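Local atomic coordinates of phosphoserine aminotransferase SerC (Cytophaga hutchinsonii ATCC 33406, PDB entry 3FFR), a protein that probably catalyses the pyridoxal-phosphate-dependent transamination that makes phosphoserine in serine biosynthesis, as a class-V aminotransferase. Residues A70-W74 with V185-V189; I78-K84 with E104-E108. All blocks are in the same frame, centred on the assembly; numbering follows the deposited sequence.

Contact 1 (A70-W74 with V185-V189); sequences ATEIW and VFFSV
Phe186 reaches from strand 185-188 to helix 70-74, and its ring takes up most of the apolar contact. Ile73 lies over one face of it. CG2 of Ile73 stands 4.2 Å from the centroid of the Phe186 ring, 28° off the normal, which makes a CH-pi contact. With chi1 at -65°, CG1 of Ile73 lies beside the backbone N, which leaves CG2 anti to that N and turned to the ring. CD1 of Ile73 comes within 4.1 Å of Phe187 O. Ala70 touches the same ring at its edge, with CB 4.3 Å from Phe186 CD2.

The aromatic contact is of another kind. Trp74 and Phe186 meet rim to rim, neither lying over the other, with planes at 88°. Trp74 CD1 is 3.5 Å from Phe186 CZ, which sits near the indole plane. Trp74 NE1 is close by but donates to Asp167, and Phe98 stacks on the indole. Were Phe186 cut back to an alanine, Ile73 CG2 would probably lose the aromatic face it lies on and a gap would open beside the Trp74 rim.

At the start of the helix Ser188 packs on Ala70 by plain van der Waals contact. Ser188 CB lies 3.7 Å from Ala70 N, and Ser188 OG lies 3.7 Å from Ala70 CB. That hydroxyl is hydrogen-bonded to the phosphate of the modified lysine, LLP at position 191. Thr71 OG1 bonds to another oxygen of the same phosphate.

Across the two segments the contact is van der Waals and aromatic, and all its touching residues are buried. The polar groups at its margin are spent on the cofactor and on Asp167. The chemistry thus joins an apolar helix-on-sheet packing to a phosphate site, as in other PLP-dependent aminotransferases.

Contact 2 (I78-K84 with E104-E108); sequences IQNCVEK and ELGRE
Arg107 grips the carbonyl O of Val82 side-on with two nitrogens. NE lies 2.9 Å from Val82 O and NH2 3.0 Å from that same atom. The oxygen is near the guanidinium plane, but NE stands above the carbonyl plane while NH2 lies nearly along the C=O axis. One acceptor thus takes both bonds. A straighter bond joins the backbones: Glu108 N to Lys84 O, 2.8 Å, with an N-H...O angle of 170°.

Apolar groups flank the arginine. Ile78 CG2 lies over one face of the guanidinium, 3.8 Å from Arg107 NE. Val82 CG1 packs 3.6 Å from Arg107 CG. Leu105 CD1 rests against Ile78 CB at 3.8 Å, and its other methyl approaches the amide of Gln79, whose OE1 bonds to Arg76.

The next shell fixes the guanidinium. A bend at chi2 (58°) folds the Arg107 chain back over its own loop, and NH1 donates to Leu105 O at 2.8 Å. Bonds on opposite sides of the group therefore limit its rotation. A water that donates to Gln79 O also receives a weak bond from Arg107 NH2. Gly106, at positive phi, is the C-prime residue of a Schellman motif that ends helix 93-104 and sets Arg107 at the turn.

Val82 is where the chain leaves helix 70-81, so the arginine binds the carbonyl of the first residue past that helix. Beyond it, Glu132 accepts from the backbone N atoms of Glu83 and Lys84. Glu83 pairs with Lys218 near helix 206-217. Phe98, Phe101 and Ala102 of helix 93-104 pack on Ile78. The contact thus ties the exits of helices 70-81 and 93-104 together. Strand 85-90, helix 93-104 and the parallel neighbour 108-113 form a beta-alpha-beta crossover, and the contact lies where its helix hands over to the second strand.

Contacts 1 and 2 share helix 70-81, with centres about 17 Å apart. Contact 1 uses the first turn of the helix and contact 2 the last, and the two do not touch otherwise. Along the chain, contact 2 is nested inside the loop that contact 1 closes. The centre of contact 1 is about 7 Å from the centre of the chain, that of contact 2 about 22 Å. The helix therefore runs from the cofactor phosphate outward. The side chain of Trp74 is about 8 Å from a bound serine, whereas Glu83 meets a polyethylene glycol, probably from the crystallisation liquor. Helix 93-104 packs on both contacts, and both reach the second subunit.

Contact 1 (A70-W74 with V185-V189)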
loop_
_atom_site.group_PDB
_atom_site.type_symbol
_atom_site.label_atom_id
_atom_site.label_comp_id
_atom_site.label_asym_id
_atom_site.label_seq_id
_atom_site.Cartn_x
_atom_site.Cartn_y
_atom_site.Cartn_z
ATOM N N ALA A 70 0.280 -6.641 5.639
ATOM C CA ALA A 70 0.988 -7.667 6.438
ATOM C C ALA A 70 1.641 -8.681 5.499
ATOM O O ALA A 70 2.725 -9.209 5.766
ATOM C CB ALA A 70 0.046 -8.371 7.472
ATOM N N THR A 71 0.985 -8.915 4.379
ATOM C CA THR A 71 1.491 -9.871 3.376
ATOM C C THR A 71 2.842 -9.385 2.811
ATOM O O THR A 71 3.814 -10.149 2.674
ATOM C CB THR A 71 0.470 -10.120 2.246
ATOM O OG1 THR A 71 -0.767 -10.599 2.806
ATOM C CG2 THR A 71 0.979 -11.165 1.217
ATOM N N GLU A 72 2.940 -8.082 2.595
ATOM C CA GLU A 72 4.203 -7.500 2.179
ATOM C C GLU A 72 5.286 -7.788 3.238
ATOM O O GLU A 72 6.415 -8.160 2.909
ATOM C CB GLU A 72 4.130 -5.987 1.970
ATOM C CG GLU A 72 5.483 -5.489 1.534
ATOM C CD GLU A 72 5.677 -3.996 1.316
ATOM O OE1 GLU A 72 4.740 -3.198 1.490
ATOM O OE2 GLU A 72 6.839 -3.638 0.950
ATOM N N ILE A 73 4.907 -7.600 4.500
ATOM C CA ILE A 73 5.801 -7.816 5.637
ATOM C C ILE A 73 6.305 -9.290 5.668
ATOM O O ILE A 73 7.514 -9.543 5.871
ATOM C CB ILE A 73 5.225 -7.343 6.987
ATOM C CG1 ILE A 73 5.042 -5.820 6.971
ATOM C CG2 ILE A 73 6.175 -7.772 8.145
ATOM C CD1 ILE A 73 4.133 -5.306 8.089
ATOM N N TRP A 74 5.428 -10.242 5.377
ATOM C CA TRP A 74 5.914 -11.646 5.284
ATOM C C TRP A 74 7.105 -11.734 4.299
ATOM O O TRP A 74 8.144 -12.321 4.547
ATOM C CB TRP A 74 4.852 -12.579 4.762
ATOM C CG TRP A 74 3.748 -12.934 5.682
ATOM C CD1 TRP A 74 3.700 -12.820 7.041
ATOM C CD2 TRP A 74 2.504 -13.529 5.291
ATOM N NE1 TRP A 74 2.492 -13.308 7.521
ATOM C CE2 TRP A 74 1.746 -13.746 6.463
ATOM C CE3 TRP A 74 1.973 -13.906 4.074
ATOM C CZ2 TRP A 74 0.497 -14.358 6.430
ATOM C CZ3 TRP A 74 0.733 -14.476 4.038
ATOM C CH2 TRP A 74 -0.006 -14.683 5.199
ATOM N N VAL A 185 7.208 -8.127 15.907
ATOM C CA VAL A 185 5.785 -8.402 15.719
ATOM C C VAL A 185 5.267 -7.531 14.585
ATOM O O VAL A 185 5.810 -6.465 14.294
ATOM C CB VAL A 185 4.982 -8.191 17.031
ATOM C CG1 VAL A 185 4.886 -6.714 17.390
ATOM C CG2 VAL A 185 3.586 -8.806 16.934
ATOM N N PHE A 186 4.227 -8.012 13.911
ATOM C CA PHE A 186 3.643 -7.238 12.828
ATOM C C PHE A 186 2.156 -7.437 12.737
ATOM O O PHE A 186 1.571 -8.410 13.230
ATOM C CB PHE A 186 4.324 -7.571 11.483
ATOM C CG PHE A 186 4.198 -9.030 11.076
ATOM C CD1 PHE A 186 5.134 -9.965 11.477
ATOM C CD2 PHE A 186 3.129 -9.462 10.314
ATOM C CE1 PHE A 186 5.038 -11.303 11.113
ATOM C CE2 PHE A 186 3.033 -10.804 9.946
ATOM C CZ PHE A 186 3.982 -11.718 10.348
ATOM N N PHE A 187 1.556 -6.438 12.126
ATOM C CA PHE A 187 0.107 -6.432 11.872
ATOM C C PHE A 187 -0.240 -5.565 10.697
ATOM O O PHE A 187 0.611 -4.907 10.079
ATOM C CB PHE A 187 -0.662 -5.966 13.111
ATOM C CG PHE A 187 -0.376 -4.542 13.564
ATOM C CD1 PHE A 187 0.693 -4.256 14.393
ATOM C CD2 PHE A 187 -1.208 -3.517 13.201
ATOM C CE1 PHE A 187 0.963 -2.940 14.829
ATOM C CE2 PHE A 187 -0.955 -2.196 13.621
ATOM C CZ PHE A 187 0.123 -1.918 14.450
ATOM N N SER A 188 -1.510 -5.635 10.343
ATOM C CA SER A 188 -2.068 -4.674 9.368
ATOM C C SER A 188 -3.289 -4.055 10.033
ATOM O O SER A 188 -3.808 -4.584 11.023
ATOM C CB SER A 188 -2.281 -5.278 7.984
ATOM O OG SER A 188 -3.093 -6.401 8.010
ATOM N N VAL A 189 -3.738 -2.931 9.518
ATOM C CA VAL A 189 -4.659 -2.074 10.286
ATOM C C VAL A 189 -6.160 -2.343 10.221
ATOM O O VAL A 189 -6.930 -1.715 10.977
ATOM C CB VAL A 189 -4.424 -0.571 9.964
ATOM C CG1 VAL A 189 -2.970 -0.148 10.359
ATOM C CG2 VAL A 189 -4.757 -0.232 8.468
#

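Contact 2 (I78-K84 with E104-E108)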
loop_
_atom_site.group_PDB
_atom_site.type_symbol
_atom_site.label_atom_id
_atom_site.label_comp_id
_atom_site.label_asym_id
_atom_site.label_seq_id
_atom_site.Cartn_x
_atom_site.Cartn_y
_atom_site.Cartn_z
ATOM N N ILE A 78 11.506 -12.384 5.037
ATOM C CA ILE A 78 12.364 -13.423 4.446
ATOM C C ILE A 78 13.490 -12.784 3.631
ATOM O O ILE A 78 14.673 -13.186 3.725
ATOM C CB ILE A 78 11.534 -14.446 3.644
ATOM C CG1 ILE A 78 10.505 -15.126 4.554
ATOM C CG2 ILE A 78 12.445 -15.522 3.029
ATOM C CD1 ILE A 78 9.376 -15.826 3.779
ATOM N N GLN A 79 13.157 -11.760 2.866
ATOM C CA GLN A 79 14.203 -11.087 2.065
ATOM C C GLN A 79 15.292 -10.428 2.853
ATOM O O GLN A 79 16.474 -10.455 2.470
ATOM C CB GLN A 79 13.588 -10.032 1.127
ATOM C CG GLN A 79 12.688 -10.639 0.044
ATOM C CD GLN A 79 11.866 -9.589 -0.713
ATOM O OE1 GLN A 79 11.608 -8.498 -0.201
ATOM N NE2 GLN A 79 11.459 -9.917 -1.939
ATOM N N ASN A 80 14.897 -9.804 3.951
ATOM C CA ASN A 80 15.840 -9.068 4.803
ATOM C C ASN A 80 16.571 -9.874 5.847
ATOM O O ASN A 80 17.650 -9.490 6.276
ATOM C CB ASN A 80 15.122 -7.943 5.532
ATOM C CG ASN A 80 14.878 -6.719 4.646
ATOM O OD1 ASN A 80 15.750 -5.816 4.534
ATOM N ND2 ASN A 80 13.654 -6.639 4.070
ATOM N N CYS A 81 16.017 -11.028 6.208
ATOM C CA CYS A 81 16.512 -11.729 7.374
ATOM C C CYS A 81 16.844 -13.207 7.268
ATOM O O CYS A 81 17.294 -13.799 8.230
ATOM C CB CYS A 81 15.536 -11.561 8.532
ATOM S SG CYS A 81 15.103 -9.831 8.939
ATOM N N VAL A 82 16.655 -13.785 6.098
ATOM C CA VAL A 82 16.922 -15.205 5.921
ATOM C C VAL A 82 17.838 -15.459 4.744
ATOM O O VAL A 82 17.507 -15.158 3.610
ATOM C CB VAL A 82 15.625 -16.050 5.696
ATOM C CG1 VAL A 82 15.996 -17.583 5.630
ATOM C CG2 VAL A 82 14.554 -15.772 6.798
ATOM N N GLU A 83 19.001 -16.001 5.039
ATOM C CA GLU A 83 19.938 -16.356 3.981
ATOM C C GLU A 83 19.552 -17.704 3.380
ATOM O O GLU A 83 19.467 -17.857 2.150
ATOM C CB GLU A 83 21.385 -16.430 4.500
ATOM C CG GLU A 83 22.381 -16.652 3.359
ATOM C CD GLU A 83 23.838 -16.572 3.812
ATOM O OE1 GLU A 83 24.079 -16.421 5.012
ATOM O OE2 GLU A 83 24.735 -16.654 2.961
ATOM N N LYS A 84 19.310 -18.670 4.246
ATOM C CA LYS A 84 19.056 -20.047 3.821
ATOM C C LYS A 84 17.806 -20.719 4.384
ATOM O O LYS A 84 16.999 -21.280 3.642
ATOM C CB LYS A 84 20.276 -20.900 4.197
ATOM C CG LYS A 84 21.578 -20.409 3.569
ATOM C CD LYS A 84 22.773 -21.262 3.902
ATOM C CE LYS A 84 24.008 -20.722 3.204
ATOM N NZ LYS A 84 23.750 -20.556 1.729
ATOM N N GLU A 104 9.026 -20.042 -2.012
ATOM C CA GLU A 104 8.861 -19.267 -3.254
ATOM C C GLU A 104 10.032 -18.311 -3.480
ATOM O O GLU A 104 10.352 -17.936 -4.631
ATOM C CB GLU A 104 7.532 -18.507 -3.251
ATOM C CG GLU A 104 6.402 -19.454 -3.422
ATOM C CD GLU A 104 5.021 -18.872 -3.143
ATOM O OE1 GLU A 104 4.862 -17.653 -3.150
ATOM O OE2 GLU A 104 4.094 -19.678 -2.877
ATOM N N LEU A 105 10.674 -17.916 -2.379
ATOM C CA LEU A 105 11.825 -17.002 -2.412
ATOM C C LEU A 105 13.162 -17.742 -2.443
ATOM O O LEU A 105 14.235 -17.152 -2.350
ATOM C CB LEU A 105 11.794 -16.035 -1.230
ATOM C CG LEU A 105 10.676 -14.983 -1.279
ATOM C CD1 LEU A 105 10.461 -14.203 0.054
ATOM C CD2 LEU A 105 10.937 -13.966 -2.436
ATOM N N GLY A 106 13.070 -19.042 -2.584
ATOM C CA GLY A 106 14.255 -19.858 -2.736
ATOM C C GLY A 106 14.928 -20.299 -1.457
ATOM O O GLY A 106 16.046 -20.790 -1.478
ATOM N N ARG A 107 14.246 -20.115 -0.343
ATOM C CA ARG A 107 14.763 -20.550 0.948
ATOM C C ARG A 107 14.214 -21.920 1.291
ATOM O O ARG A 107 13.230 -22.382 0.744
ATOM C CB ARG A 107 14.370 -19.589 2.079
ATOM C CG ARG A 107 15.206 -18.351 2.224
ATOM C CD ARG A 107 15.266 -17.477 1.039
ATOM N NE ARG A 107 15.871 -16.194 1.413
ATOM C CZ ARG A 107 15.923 -15.146 0.611
ATOM N NH1 ARG A 107 15.457 -15.250 -0.617
ATOM N NH2 ARG A 107 16.444 -14.003 1.016
ATOM N N GLU A 108 14.852 -22.530 2.265
ATOM C CA GLU A 108 14.416 -23.823 2.800
ATOM C C GLU A 108 13.788 -23.587 4.168
ATOM O O GLU A 108 14.425 -23.090 5.089
ATOM C CB GLU A 108 15.584 -24.777 2.945
ATOM C CG GLU A 108 16.248 -25.145 1.654
ATOM C CD GLU A 108 17.453 -26.076 1.852
ATOM O OE1 GLU A 108 17.574 -26.698 2.922
ATOM O OE2 GLU A 108 18.278 -26.164 0.921
HETATM O O HOH W 1 17.687 -11.512 0.444
#